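Local coordinates for protein lipase (Rhizopus niveus, PDB 1LGY) that hydrolyses the ester bonds of triglycerides and of their partial glycerides, with a strong preference for the 1 and 3 positions, at residues Ala21-Thr26 against Tyr77-Gly82. Sequence-based numbering, arbitrary orientation.
Sequences AGIAAT and YLVFRG
In the large mixed sheet of this alpha/beta-hydrolase lipase, strand 75-81 carries residues 21-26 of helix 11-26 on one face, and Ile23 supplies most of the helix side by reaching down to Tyr77 and Val79. The two short axes come within 7.8 Å and cross at -62°, with Ala24 lying nearest Val79 in the backbone. Ile23 divides its branches between the two strand residues. Its CG2, anti to the backbone N, meets Val79 CG2 at 3.7 Å, while the CG1 branch stretches out (chi2 -169°) and carries CD1 to the far half of the Tyr77 ring, 3.5 Å from CE1. That methyl comes in obliquely and also touches CZ and OH. Val79 sends CG1 the other way, under the helix backbone, where it lies 4.3 Å from Ala24 CA. Tyr77 and Val79, two apart on the strand, thus point to the helix, whereas Leu78 and Phe80 turn to the opposite face and pack on helix 146-161, the usual sandwich of a hydrolase sheet between helices. Strand 75-81 runs between 63-70 and 138-144, and the latter leads into the probable nucleophile elbow. The side chain of Ala24 touches residues of that elbow and lies about 9 Å from the side chain of the catalytic Ser145. Several polar groups at the margin of the apolar contact have partners. A water donates to both Ala24 O and Phe80 O, at 2.8 Å from the latter, tying the helix to the strand where their backbones do not bond directly. Thr26 OG1 is modelled 2.5 Å from Ile23 O, a doubtful length, and also hydrogen-bonds to Tyr66 OH, while the Tyr77 hydroxyl bonds to Lys19 NZ one helical turn before Ile23.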
ATOM      1  N   ALA A  21       2.129   5.761  -7.026  1.00 11.93           N
ATOM      2  CA  ALA A  21       0.809   5.416  -7.447  1.00  5.51           C
ATOM      3  C   ALA A  21       0.936   4.702  -8.784  1.00 11.78           C
ATOM      4  O   ALA A  21       0.365   3.640  -8.989  1.00 15.29           O
ATOM      5  CB  ALA A  21       0.043   6.673  -7.588  1.00 13.29           C
ATOM      6  N   GLY A  22       1.807   5.193  -9.676  1.00 15.77           N
ATOM      7  CA  GLY A  22       2.094   4.569 -10.971  1.00 12.32           C
ATOM      8  C   GLY A  22       2.632   3.139 -10.892  1.00 11.97           C
ATOM      9  O   GLY A  22       2.298   2.312 -11.750  1.00 14.57           O
ATOM     10  N   ILE A  23       3.425   2.801  -9.872  1.00  6.11           N
ATOM     11  CA  ILE A  23       3.923   1.460  -9.716  1.00  3.13           C
ATOM     12  C   ILE A  23       2.802   0.627  -9.159  1.00  5.57           C
ATOM     13  O   ILE A  23       2.525  -0.426  -9.711  1.00  6.46           O
ATOM     14  CB  ILE A  23       5.135   1.458  -8.774  1.00  6.46           C
ATOM     15  CG1 ILE A  23       6.280   2.276  -9.441  1.00  2.06           C
ATOM     16  CG2 ILE A  23       5.565   0.026  -8.506  1.00  3.11           C
ATOM     17  CD1 ILE A  23       7.705   2.241  -8.840  1.00  6.61           C
ATOM     18  N   ALA A  24       2.080   1.084  -8.134  1.00  7.30           N
ATOM     19  CA  ALA A  24       0.898   0.358  -7.669  1.00  9.78           C
ATOM     20  C   ALA A  24      -0.081   0.073  -8.816  1.00  7.26           C
ATOM     21  O   ALA A  24      -0.658  -0.999  -8.825  1.00 11.43           O
ATOM     22  CB  ALA A  24       0.195   1.166  -6.619  1.00  3.32           C
ATOM     23  N   ALA A  25      -0.129   0.878  -9.891  1.00  8.46           N
ATOM     24  CA  ALA A  25      -1.076   0.624 -10.987  1.00 10.24           C
ATOM     25  C   ALA A  25      -0.732  -0.494 -11.929  1.00  8.13           C
ATOM     26  O   ALA A  25      -1.554  -1.153 -12.554  1.00  8.02           O
ATOM     27  CB  ALA A  25      -1.241   1.873 -11.797  1.00 11.36           C
ATOM     28  N   THR A  26       0.555  -0.778 -11.918  1.00 12.90           N
ATOM     29  CA  THR A  26       1.115  -1.829 -12.736  1.00 11.79           C
ATOM     30  C   THR A  26       0.658  -3.182 -12.297  1.00  9.78           C
ATOM     31  O   THR A  26       0.572  -4.082 -13.123  1.00  8.83           O
ATOM     32  CB  THR A  26       2.665  -1.805 -12.704  1.00 15.50           C
ATOM     33  OG1 THR A  26       3.122  -2.151 -11.398  1.00 15.77           O
ATOM     34  CG2 THR A  26       3.182  -0.433 -13.033  1.00  7.67           C
ATOM     35  N   TYR A  77      11.276  -3.723  -5.190  1.00 16.58           N
ATOM     36  CA  TYR A  77       9.899  -3.304  -5.004  1.00 12.13           C
ATOM     37  C   TYR A  77       9.030  -4.483  -4.652  1.00  9.63           C
ATOM     38  O   TYR A  77       9.195  -5.506  -5.298  1.00 13.65           O
ATOM     39  CB  TYR A  77       9.345  -2.698  -6.290  1.00 17.73           C
ATOM     40  CG  TYR A  77       9.901  -1.326  -6.657  1.00 20.38           C
ATOM     41  CD1 TYR A  77       9.368  -0.188  -6.051  1.00 21.03           C
ATOM     42  CD2 TYR A  77      10.917  -1.194  -7.596  1.00 19.41           C
ATOM     43  CE1 TYR A  77       9.843   1.076  -6.369  1.00 19.02           C
ATOM     44  CE2 TYR A  77      11.392   0.075  -7.930  1.00 23.27           C
ATOM     45  CZ  TYR A  77      10.849   1.189  -7.309  1.00 21.11           C
ATOM     46  OH  TYR A  77      11.318   2.438  -7.612  1.00 23.64           O
ATOM     47  N   LEU A  78       8.112  -4.396  -3.687  1.00  4.85           N
ATOM     48  CA  LEU A  78       7.208  -5.489  -3.397  1.00  6.84           C
ATOM     49  C   LEU A  78       5.863  -4.825  -3.691  1.00 11.14           C
ATOM     50  O   LEU A  78       5.581  -3.784  -3.087  1.00 12.13           O
ATOM     51  CB  LEU A  78       7.258  -5.833  -1.975  1.00  5.67           C
ATOM     52  CG  LEU A  78       7.038  -7.226  -1.395  1.00  9.47           C
ATOM     53  CD1 LEU A  78       6.713  -6.983   0.077  1.00  2.29           C
ATOM     54  CD2 LEU A  78       5.957  -8.038  -2.095  1.00  3.75           C
ATOM     55  N   VAL A  79       5.026  -5.336  -4.625  1.00  9.14           N
ATOM     56  CA  VAL A  79       3.819  -4.607  -5.016  1.00  7.38           C
ATOM     57  C   VAL A  79       2.649  -5.522  -4.862  1.00  7.45           C
ATOM     58  O   VAL A  79       2.719  -6.660  -5.298  1.00  6.63           O
ATOM     59  CB  VAL A  79       3.959  -4.134  -6.496  1.00 11.81           C
ATOM     60  CG1 VAL A  79       2.684  -3.514  -7.047  1.00  4.33           C
ATOM     61  CG2 VAL A  79       5.071  -3.088  -6.547  1.00  9.12           C
ATOM     62  N   PHE A  80       1.545  -5.046  -4.309  1.00 10.91           N
ATOM     63  CA  PHE A  80       0.343  -5.877  -4.157  1.00 11.91           C
ATOM     64  C   PHE A  80      -0.916  -5.281  -4.757  1.00 12.55           C
ATOM     65  O   PHE A  80      -1.009  -4.088  -5.028  1.00  7.33           O
ATOM     66  CB  PHE A  80      -0.032  -6.133  -2.713  1.00 10.89           C
ATOM     67  CG  PHE A  80       0.972  -6.867  -1.860  1.00 12.61           C
ATOM     68  CD1 PHE A  80       1.965  -6.144  -1.219  1.00  6.81           C
ATOM     69  CD2 PHE A  80       0.895  -8.260  -1.723  1.00 10.44           C
ATOM     70  CE1 PHE A  80       2.893  -6.812  -0.437  1.00  5.95           C
ATOM     71  CE2 PHE A  80       1.841  -8.901  -0.928  1.00 14.28           C
ATOM     72  CZ  PHE A  80       2.838  -8.183  -0.289  1.00  6.31           C
ATOM     73  N   ARG A  81      -1.907  -6.174  -4.939  1.00 14.15           N
ATOM     74  CA  ARG A  81      -3.279  -5.771  -5.265  1.00 12.23           C
ATOM     75  C   ARG A  81      -4.232  -6.893  -4.853  1.00 13.80           C
ATOM     76  O   ARG A  81      -3.861  -8.063  -4.870  1.00 10.19           O
ATOM     77  CB  ARG A  81      -3.499  -5.548  -6.749  1.00 12.48           C
ATOM     78  CG  ARG A  81      -3.412  -6.799  -7.605  1.00 14.49           C
ATOM     79  CD  ARG A  81      -4.004  -6.534  -8.944  1.00 13.37           C
ATOM     80  NE  ARG A  81      -4.324  -7.807  -9.516  1.00 16.17           N
ATOM     81  CZ  ARG A  81      -5.598  -8.139  -9.600  1.00 18.83           C
ATOM     82  NH1 ARG A  81      -6.576  -7.353  -9.185  1.00 23.65           N
ATOM     83  NH2 ARG A  81      -5.924  -9.289 -10.129  1.00 24.93           N
ATOM     84  N   GLY A  82      -5.438  -6.552  -4.399  1.00 13.45           N
ATOM     85  CA  GLY A  82      -6.449  -7.561  -4.272  1.00 14.41           C
ATOM     86  C   GLY A  82      -7.277  -7.486  -5.544  1.00 17.92           C
ATOM     87  O   GLY A  82      -6.848  -7.081  -6.633  1.00 15.59           O
TER
HETATM   88  O   HOH W   1      -1.311  -1.648  -6.459  1.00 15.17           O